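PDB 6TL1: protein TASOR from Homo sapiens, which is a component of the HUSH complex, which maintains epigenetic silencing by promoting recruitment of SETDB1 to chromatin rich in H3K9me3. Local coordinates for residues 89-94 and 193-198; 152-157 and 183-188. All blocks are in the same frame, centred on the assembly; numbering follows the deposited sequence.

Contact 1: 89-94 and 193-198; sequences GLHVGQ and RRRPRH
Val92 and His91 fold over the carbonyl of Arg194, and this is where the contact is tight. Val92 N donates to Arg194 O at 2.9 Å, with an N-H...O angle of 155°, while His91 CA lies 3.2 Å from Arg194 O in a CA-H...O contact. Val92 turns both methyls to the same loop: CG1 and CG2 each pack against Arg194 O, and CG2 also touches the bent arginine chain at an oblique angle, 3.7 Å from Arg194 NE. Arg195 CB lies over one face of the His91 imidazole, toward its rim, in a CH-pi contact 4.1 Å from the ring centroid. The ring's tilt is steadied by a bond of 3.1 Å from His91 ND1 to Gly89 O, which meets that carbonyl from above its plane.

Both segments are irregular loops of the TASOR pseudo-PARP domain: 89-94 leaves helix 82-88 through Gly89, whose positive phi suits a glycine, and 193-198 leads into strand 199-209. A water bridges Leu90 O and Pro196 O, and Leu90, Val92 and Pro196 all lean on Val107 of strand 107-110. With CG anti to its own nitrogen (chi1 177°), Arg195 lays CG and CD along Leu90 O and Gly89 CA, and its guanidinium is anchored by a salt bridge to Glu50 of helix 45-60.

The looser, solvent side belongs to Arg194. Its exposed chain bends at chi3 and brings NH1 to 3.6 Å from His91 CD2, the guanidinium and imidazole planes being 23° apart.

Contact 2: 152-157 and 183-188; sequences DPTPKH and YFYEYG
Tyr185 and Tyr187 each give their phenolic hydrogen to a backbone carbonyl of the 152-157 loop. Tyr185 OH donates to Thr154 O at 2.6 Å, lying in the carbonyl plane on a lone pair; Tyr187 OH donates to Pro153 O, also at 2.6 Å, but tilted 26° from that carbonyl's plane. Two successive carbonyls of the loop are thus held by two tyrosines that alternate along the other segment. The loop forms a type II beta turn from Thr154 to His157 and precedes strand 159-162, which pairs antiparallel with strand 181-184 in the four-stranded mixed sheet of this pseudo-PARP domain; segment 183-188 begins on strand 181-184. The turn's own 154-157 backbone bond is weak, but His157 ND1 donates to Pro155 O with that oxygen in the imidazole plane. A water donates to both His157 O and Tyr185 O, tying the two backbones together.

Outside these polar links, Pro153 touches all three tyrosines. Its CB sits above the centre of the Tyr185 ring, 3.4 Å from the centroid and 15° off the normal, a close CH-pi contact. Tyr185 can present that face because its CG stands between the backbone N and the carbonyl carbon (chi1 55°). His160 meets the Tyr185 ring edge-to-face and is hydrogen-bonded through NE2 to Thr154 OG1. Pro153 CG reaches toward Tyr183, whose hydroxyl is bonded to Ser102 O. At the outer margin, Pro155 crosses Tyr187 obliquely, with Pro155 CG 4.1 Å from Tyr187 CE2.

Contact 2 is nested inside the chain loop that contact 1 closes, and their centres are 11 Å apart. Segments 183-188 and 193-198 join them directly. Arg197 NH1 forms a salt bridge of 2.7 Å with Glu186 OE2, a carboxylate oxygen also paired with Lys54, while Arg193 N lies 2.8 Å from Glu186 O in a probable backbone hydrogen bond. The side chains alternate along 183-188: those of Tyr183, Tyr185 and Tyr187 face the 152-157 loop, whereas those of Phe184 and Glu186 point away from it and meet residues of contact 1. His198 packs there too, with CD2 3.6 Å from Phe184 CD1 and CE1 3.0 Å from the backbone Tyr185 O.

Contact 1: 89-94 and 193-198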
ATOM      1  N   GLY A  89      -0.089  -6.562 -11.217  1.00 45.95           N
ATOM      2  CA  GLY A  89      -0.607  -5.447 -10.457  1.00 45.09           C
ATOM      3  C   GLY A  89      -1.599  -5.905  -9.403  1.00 44.22           C
ATOM      4  O   GLY A  89      -2.042  -7.054  -9.366  1.00 51.29           O
ATOM      5  N   LEU A  90      -1.924  -4.991  -8.497  1.00 41.63           N
ATOM      6  CA  LEU A  90      -2.866  -5.274  -7.421  1.00 40.41           C
ATOM      7  C   LEU A  90      -4.293  -5.040  -7.907  1.00 40.75           C
ATOM      8  O   LEU A  90      -4.617  -3.949  -8.379  1.00 40.27           O
ATOM      9  CB  LEU A  90      -2.571  -4.396  -6.214  1.00 38.20           C
ATOM     10  CG  LEU A  90      -3.424  -4.657  -4.974  1.00 41.33           C
ATOM     11  CD1 LEU A  90      -3.273  -6.096  -4.494  1.00 40.61           C
ATOM     12  CD2 LEU A  90      -3.031  -3.689  -3.884  1.00 43.09           C
ATOM     13  N   HIS A  91      -5.140  -6.056  -7.776  1.00 45.20           N
ATOM     14  CA  HIS A  91      -6.513  -6.011  -8.254  1.00 48.39           C
ATOM     15  C   HIS A  91      -7.501  -5.961  -7.097  1.00 47.91           C
ATOM     16  O   HIS A  91      -7.185  -6.335  -5.960  1.00 40.75           O
ATOM     17  CB  HIS A  91      -6.824  -7.224  -9.136  1.00 51.22           C
ATOM     18  CG  HIS A  91      -6.162  -7.180 -10.479  1.00 56.37           C
ATOM     19  ND1 HIS A  91      -4.816  -7.413 -10.651  1.00 58.95           N
ATOM     20  CD2 HIS A  91      -6.662  -6.933 -11.711  1.00 60.95           C
ATOM     21  CE1 HIS A  91      -4.512  -7.306 -11.931  1.00 60.55           C
ATOM     22  NE2 HIS A  91      -5.615  -7.017 -12.598  1.00 62.30           N
ATOM     23  N   VAL A  92      -8.725  -5.512  -7.418  1.00 43.17           N
ATOM     24  CA  VAL A  92      -9.785  -5.498  -6.419  1.00 46.75           C
ATOM     25  C   VAL A  92     -10.092  -6.925  -5.999  1.00 51.27           C
ATOM     26  O   VAL A  92      -9.805  -7.892  -6.717  1.00 49.47           O
ATOM     27  CB  VAL A  92     -11.059  -4.814  -6.946  1.00 40.31           C
ATOM     28  CG1 VAL A  92     -10.795  -3.340  -7.226  1.00 36.62           C
ATOM     29  CG2 VAL A  92     -11.566  -5.540  -8.203  1.00 43.90           C
ATOM     30  N   GLY A  93     -10.720  -7.052  -4.831  1.00 52.41           N
ATOM     31  CA  GLY A  93     -11.122  -8.341  -4.310  1.00 57.84           C
ATOM     32  C   GLY A  93     -10.039  -9.134  -3.612  1.00 57.68           C
ATOM     33  O   GLY A  93     -10.286 -10.285  -3.237  1.00 59.88           O
ATOM     34  N   GLN A  94      -8.850  -8.571  -3.426  1.00 55.49           N
ATOM     35  CA  GLN A  94      -7.762  -9.293  -2.782  1.00 59.84           C
ATOM     36  C   GLN A  94      -7.661  -9.008  -1.289  1.00 57.58           C
ATOM     37  O   GLN A  94      -6.856  -9.644  -0.602  1.00 61.28           O
ATOM     38  CB  GLN A  94      -6.435  -8.964  -3.471  1.00 66.70           C
ATOM     39  CG  GLN A  94      -6.429  -9.332  -4.952  1.00 74.90           C
ATOM     40  CD  GLN A  94      -6.528 -10.829  -5.185  1.00 83.09           C
ATOM     41  OE1 GLN A  94      -7.333 -11.289  -5.993  1.00 87.73           O
ATOM     42  NE2 GLN A  94      -5.704 -11.597  -4.477  1.00 86.04           N
ATOM     43  N   ARG A 193     -12.595   0.283 -12.406  1.00 49.73           N
ATOM     44  CA  ARG A 193     -11.484  -0.503 -12.920  1.00 51.47           C
ATOM     45  C   ARG A 193     -11.124  -1.589 -11.916  1.00 48.48           C
ATOM     46  O   ARG A 193     -11.221  -1.385 -10.704  1.00 43.05           O
ATOM     47  CB  ARG A 193     -10.283   0.406 -13.178  1.00 50.12           C
ATOM     48  CG  ARG A 193     -10.424   1.280 -14.417  1.00 55.47           C
ATOM     49  CD  ARG A 193      -9.125   2.002 -14.718  1.00 54.29           C
ATOM     50  NE  ARG A 193      -7.980   1.113 -14.581  1.00 55.94           N
ATOM     51  CZ  ARG A 193      -7.316   0.599 -15.611  1.00 60.08           C
ATOM     52  NH1 ARG A 193      -7.691   0.892 -16.850  1.00 64.29           N
ATOM     53  NH2 ARG A 193      -6.282  -0.209 -15.402  1.00 57.66           N
ATOM     54  N   ARG A 194     -10.753  -2.767 -12.413  1.00 48.73           N
ATOM     55  CA  ARG A 194     -10.353  -3.788 -11.459  1.00 43.11           C
ATOM     56  C   ARG A 194      -8.934  -3.570 -10.953  1.00 43.27           C
ATOM     57  O   ARG A 194      -8.559  -4.147  -9.927  1.00 42.91           O
ATOM     58  CB  ARG A 194     -10.483  -5.190 -12.059  1.00 50.09           C
ATOM     59  CG  ARG A 194     -11.920  -5.631 -12.280  1.00 58.58           C
ATOM     60  CD  ARG A 194     -12.040  -7.141 -12.409  1.00 71.81           C
ATOM     61  NE  ARG A 194     -11.736  -7.804 -11.140  1.00 76.90           N
ATOM     62  CZ  ARG A 194     -10.665  -8.555 -10.902  1.00 81.87           C
ATOM     63  NH1 ARG A 194      -9.764  -8.766 -11.855  1.00 83.10           N
ATOM     64  NH2 ARG A 194     -10.499  -9.099  -9.703  1.00 82.40           N
ATOM     65  N   ARG A 195      -8.136  -2.742 -11.636  1.00 40.26           N
ATOM     66  CA  ARG A 195      -6.786  -2.418 -11.190  1.00 42.87           C
ATOM     67  C   ARG A 195      -6.580  -0.907 -11.261  1.00 41.38           C
ATOM     68  O   ARG A 195      -6.424  -0.353 -12.359  1.00 42.35           O
ATOM     69  CB  ARG A 195      -5.730  -3.139 -12.026  1.00 46.93           C
ATOM     70  CG  ARG A 195      -4.303  -2.758 -11.612  1.00 50.22           C
ATOM     71  CD  ARG A 195      -3.252  -3.491 -12.410  1.00 53.02           C
ATOM     72  NE  ARG A 195      -3.466  -3.362 -13.843  1.00 56.87           N
ATOM     73  CZ  ARG A 195      -3.136  -2.288 -14.557  1.00 57.27           C
ATOM     74  NH1 ARG A 195      -2.592  -1.223 -13.977  1.00 49.68           N
ATOM     75  NH2 ARG A 195      -3.369  -2.270 -15.865  1.00 64.59           N
ATOM     76  N   PRO A 196      -6.578  -0.216 -10.120  1.00 39.40           N
ATOM     77  CA  PRO A 196      -6.269   1.219 -10.140  1.00 37.27           C
ATOM     78  C   PRO A 196      -4.845   1.427 -10.610  1.00 36.73           C
ATOM     79  O   PRO A 196      -3.942   0.689 -10.215  1.00 38.75           O
ATOM     80  CB  PRO A 196      -6.440   1.641  -8.673  1.00 37.86           C
ATOM     81  CG  PRO A 196      -7.312   0.577  -8.064  1.00 35.84           C
ATOM     82  CD  PRO A 196      -6.887  -0.692  -8.763  1.00 38.09           C
ATOM     83  N   ARG A 197      -4.644   2.425 -11.469  1.00 37.57           N
ATOM     84  CA  ARG A 197      -3.331   2.608 -12.076  1.00 38.18           C
ATOM     85  C   ARG A 197      -2.393   3.510 -11.282  1.00 42.22           C
ATOM     86  O   ARG A 197      -1.189   3.534 -11.589  1.00 44.68           O
ATOM     87  CB  ARG A 197      -3.443   3.161 -13.502  1.00 39.80           C
ATOM     88  CG  ARG A 197      -4.452   2.483 -14.432  1.00 42.72           C
ATOM     89  CD  ARG A 197      -4.665   3.331 -15.696  1.00 45.90           C
ATOM     90  NE  ARG A 197      -5.507   4.482 -15.449  1.00 44.18           N
ATOM     91  CZ  ARG A 197      -5.633   5.499 -16.292  1.00 48.01           C
ATOM     92  NH1 ARG A 197      -6.430   6.517 -15.998  1.00 51.56           N
ATOM     93  NH2 ARG A 197      -4.912   5.538 -17.403  1.00 50.99           N
ATOM     94  N   HIS A 198      -2.885   4.219 -10.262  1.00 35.78           N
ATOM     95  CA  HIS A 198      -2.023   5.043  -9.423  1.00 38.60           C
ATOM     96  C   HIS A 198      -1.452   4.261  -8.238  1.00 35.56           C
ATOM     97  O   HIS A 198      -1.003   4.856  -7.256  1.00 37.92           O
ATOM     98  CB  HIS A 198      -2.758   6.319  -8.974  1.00 35.95           C
ATOM     99  CG  HIS A 198      -4.130   6.098  -8.413  1.00 38.52           C
ATOM    100  ND1 HIS A 198      -5.105   5.370  -9.064  1.00 41.43           N
ATOM    101  CD2 HIS A 198      -4.712   6.568  -7.280  1.00 36.86           C
ATOM    102  CE1 HIS A 198      -6.211   5.368  -8.342  1.00 41.72           C
ATOM    103  NE2 HIS A 198      -5.999   6.083  -7.250  1.00 38.31           N
TER
HETATM  104  O   HOH W   1      -3.616  -1.496  -8.439  1.00 41.02           O

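Contact 2: 152-157 and 183-188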
ATOM      1  N   ASP A 152     -19.914   4.083  -1.731  1.00 51.69           N
ATOM      2  CA  ASP A 152     -19.214   3.696  -2.936  1.00 54.11           C
ATOM      3  C   ASP A 152     -17.940   4.534  -3.045  1.00 47.71           C
ATOM      4  O   ASP A 152     -17.813   5.567  -2.383  1.00 43.29           O
ATOM      5  CB  ASP A 152     -20.093   3.919  -4.168  1.00 60.79           C
ATOM      6  CG  ASP A 152     -21.170   2.854  -4.335  1.00 71.84           C
ATOM      7  OD1 ASP A 152     -21.113   1.812  -3.646  1.00 75.05           O
ATOM      8  OD2 ASP A 152     -22.063   3.055  -5.185  1.00 74.14           O
ATOM      9  N   PRO A 153     -16.965   4.096  -3.840  1.00 42.98           N
ATOM     10  CA  PRO A 153     -15.767   4.924  -4.030  1.00 41.97           C
ATOM     11  C   PRO A 153     -16.167   6.319  -4.493  1.00 42.21           C
ATOM     12  O   PRO A 153     -17.088   6.487  -5.303  1.00 39.29           O
ATOM     13  CB  PRO A 153     -14.986   4.163  -5.106  1.00 43.30           C
ATOM     14  CG  PRO A 153     -15.357   2.746  -4.861  1.00 47.04           C
ATOM     15  CD  PRO A 153     -16.830   2.795  -4.518  1.00 43.87           C
ATOM     16  N   THR A 154     -15.512   7.331  -3.918  1.00 38.83           N
ATOM     17  CA  THR A 154     -15.902   8.719  -4.152  1.00 39.83           C
ATOM     18  C   THR A 154     -15.385   9.181  -5.501  1.00 37.55           C
ATOM     19  O   THR A 154     -14.155   9.164  -5.723  1.00 43.61           O
ATOM     20  CB  THR A 154     -15.361   9.620  -3.055  1.00 35.17           C
ATOM     21  OG1 THR A 154     -15.857   9.182  -1.788  1.00 37.88           O
ATOM     22  CG2 THR A 154     -15.875  11.030  -3.275  1.00 33.16           C
ATOM     23  N   PRO A 155     -16.224   9.581  -6.446  1.00 41.40           N
ATOM     24  CA  PRO A 155     -15.741  10.017  -7.750  1.00 41.77           C
ATOM     25  C   PRO A 155     -14.839  11.240  -7.619  1.00 45.86           C
ATOM     26  O   PRO A 155     -14.991  12.049  -6.699  1.00 48.19           O
ATOM     27  CB  PRO A 155     -17.011  10.344  -8.532  1.00 41.86           C
ATOM     28  CG  PRO A 155     -18.081   9.497  -7.852  1.00 43.31           C
ATOM     29  CD  PRO A 155     -17.709   9.572  -6.391  1.00 41.60           C
ATOM     30  N   LYS A 156     -13.868  11.332  -8.527  1.00 44.61           N
ATOM     31  CA  LYS A 156     -12.973  12.481  -8.658  1.00 49.25           C
ATOM     32  C   LYS A 156     -12.019  12.615  -7.473  1.00 43.48           C
ATOM     33  O   LYS A 156     -11.458  13.682  -7.246  1.00 44.47           O
ATOM     34  CB  LYS A 156     -13.771  13.777  -8.846  1.00 53.07           C
ATOM     35  CG  LYS A 156     -14.641  13.776 -10.094  1.00 58.86           C
ATOM     36  CD  LYS A 156     -13.885  13.359 -11.332  1.00 63.93           C
ATOM     37  CE  LYS A 156     -14.778  13.404 -12.561  1.00 67.11           C
ATOM     38  NZ  LYS A 156     -14.015  12.965 -13.769  1.00 71.49           N
ATOM     39  N   HIS A 157     -11.859  11.553  -6.695  1.00 43.07           N
ATOM     40  CA  HIS A 157     -10.859  11.447  -5.649  1.00 40.91           C
ATOM     41  C   HIS A 157     -10.047  10.196  -5.926  1.00 39.99           C
ATOM     42  O   HIS A 157     -10.529   9.269  -6.582  1.00 42.99           O
ATOM     43  CB  HIS A 157     -11.491  11.386  -4.240  1.00 33.07           C
ATOM     44  CG  HIS A 157     -12.223  12.641  -3.854  1.00 38.60           C
ATOM     45  ND1 HIS A 157     -13.425  13.006  -4.421  1.00 38.93           N
ATOM     46  CD2 HIS A 157     -11.912  13.622  -2.970  1.00 36.29           C
ATOM     47  CE1 HIS A 157     -13.828  14.153  -3.900  1.00 40.76           C
ATOM     48  NE2 HIS A 157     -12.928  14.548  -3.018  1.00 41.82           N
ATOM     49  N   TYR A 183      -7.217   3.200   0.639  1.00 40.64           N
ATOM     50  CA  TYR A 183      -8.186   2.511  -0.219  1.00 36.27           C
ATOM     51  C   TYR A 183      -8.180   3.182  -1.586  1.00 36.54           C
ATOM     52  O   TYR A 183      -8.735   4.271  -1.743  1.00 36.28           O
ATOM     53  CB  TYR A 183      -9.565   2.546   0.421  1.00 34.40           C
ATOM     54  CG  TYR A 183     -10.709   1.930  -0.364  1.00 36.60           C
ATOM     55  CD1 TYR A 183     -10.824   0.556  -0.499  1.00 37.31           C
ATOM     56  CD2 TYR A 183     -11.710   2.726  -0.905  1.00 35.23           C
ATOM     57  CE1 TYR A 183     -11.913  -0.014  -1.167  1.00 37.88           C
ATOM     58  CE2 TYR A 183     -12.798   2.169  -1.592  1.00 38.24           C
ATOM     59  CZ  TYR A 183     -12.886   0.805  -1.713  1.00 38.55           C
ATOM     60  OH  TYR A 183     -13.950   0.250  -2.379  1.00 39.26           O
ATOM     61  N   PHE A 184      -7.525   2.547  -2.556  1.00 33.04           N
ATOM     62  CA  PHE A 184      -7.341   3.091  -3.891  1.00 35.16           C
ATOM     63  C   PHE A 184      -8.361   2.508  -4.862  1.00 37.21           C
ATOM     64  O   PHE A 184      -8.663   1.314  -4.830  1.00 37.71           O
ATOM     65  CB  PHE A 184      -5.925   2.810  -4.387  1.00 32.36           C
ATOM     66  CG  PHE A 184      -4.882   3.625  -3.691  1.00 36.69           C
ATOM     67  CD1 PHE A 184      -4.555   4.891  -4.151  1.00 40.12           C
ATOM     68  CD2 PHE A 184      -4.238   3.133  -2.570  1.00 40.16           C
ATOM     69  CE1 PHE A 184      -3.598   5.656  -3.501  1.00 41.70           C
ATOM     70  CE2 PHE A 184      -3.273   3.888  -1.922  1.00 40.31           C
ATOM     71  CZ  PHE A 184      -2.965   5.157  -2.387  1.00 40.83           C
ATOM     72  N   TYR A 185      -8.881   3.351  -5.736  1.00 39.14           N
ATOM     73  CA  TYR A 185      -9.864   2.902  -6.703  1.00 39.81           C
ATOM     74  C   TYR A 185      -9.768   3.817  -7.906  1.00 39.05           C
ATOM     75  O   TYR A 185      -9.152   4.887  -7.854  1.00 35.27           O
ATOM     76  CB  TYR A 185     -11.276   2.928  -6.113  1.00 34.06           C
ATOM     77  CG  TYR A 185     -11.589   4.294  -5.577  1.00 39.68           C
ATOM     78  CD1 TYR A 185     -12.104   5.285  -6.405  1.00 40.99           C
ATOM     79  CD2 TYR A 185     -11.353   4.604  -4.245  1.00 42.58           C
ATOM     80  CE1 TYR A 185     -12.372   6.545  -5.920  1.00 44.12           C
ATOM     81  CE2 TYR A 185     -11.635   5.859  -3.745  1.00 41.27           C
ATOM     82  CZ  TYR A 185     -12.142   6.824  -4.581  1.00 40.49           C
ATOM     83  OH  TYR A 185     -12.409   8.079  -4.089  1.00 40.19           O
ATOM     84  N   GLU A 186     -10.422   3.408  -8.985  1.00 39.37           N
ATOM     85  CA  GLU A 186     -10.433   4.236 -10.179  1.00 44.70           C
ATOM     86  C   GLU A 186     -11.666   3.893 -10.993  1.00 46.79           C
ATOM     87  O   GLU A 186     -11.902   2.721 -11.304  1.00 43.09           O
ATOM     88  CB  GLU A 186      -9.160   4.032 -11.003  1.00 47.54           C
ATOM     89  CG  GLU A 186      -9.036   4.985 -12.159  1.00 51.12           C
ATOM     90  CD  GLU A 186      -7.672   4.945 -12.834  1.00 51.43           C
ATOM     91  OE1 GLU A 186      -6.920   3.965 -12.647  1.00 47.60           O
ATOM     92  OE2 GLU A 186      -7.369   5.897 -13.577  1.00 61.23           O
ATOM     93  N   TYR A 187     -12.450   4.910 -11.331  1.00 39.07           N
ATOM     94  CA  TYR A 187     -13.575   4.689 -12.209  1.00 48.25           C
ATOM     95  C   TYR A 187     -13.072   4.685 -13.646  1.00 57.81           C
ATOM     96  O   TYR A 187     -12.300   5.563 -14.048  1.00 56.47           O
ATOM     97  CB  TYR A 187     -14.626   5.781 -12.019  1.00 44.65           C
ATOM     98  CG  TYR A 187     -15.485   5.602 -10.786  1.00 52.53           C
ATOM     99  CD1 TYR A 187     -16.617   4.801 -10.814  1.00 58.25           C
ATOM    100  CD2 TYR A 187     -15.165   6.247  -9.592  1.00 49.98           C
ATOM    101  CE1 TYR A 187     -17.415   4.644  -9.690  1.00 62.16           C
ATOM    102  CE2 TYR A 187     -15.960   6.098  -8.457  1.00 51.81           C
ATOM    103  CZ  TYR A 187     -17.077   5.292  -8.513  1.00 57.10           C
ATOM    104  OH  TYR A 187     -17.868   5.125  -7.401  1.00 53.53           O
ATOM    105  N   GLY A 188     -13.512   3.703 -14.417  1.00 47.83           N
ATOM    106  CA  GLY A 188     -13.389   3.743 -15.855  1.00 65.22           C
ATOM    107  C   GLY A 188     -14.581   4.504 -16.361  1.00 70.37           C
ATOM    108  O   GLY A 188     -15.202   5.289 -15.626  1.00 71.16           O
TER
HETATM  109  O   HOH W   2     -10.075   7.243  -8.279  1.00 35.42           O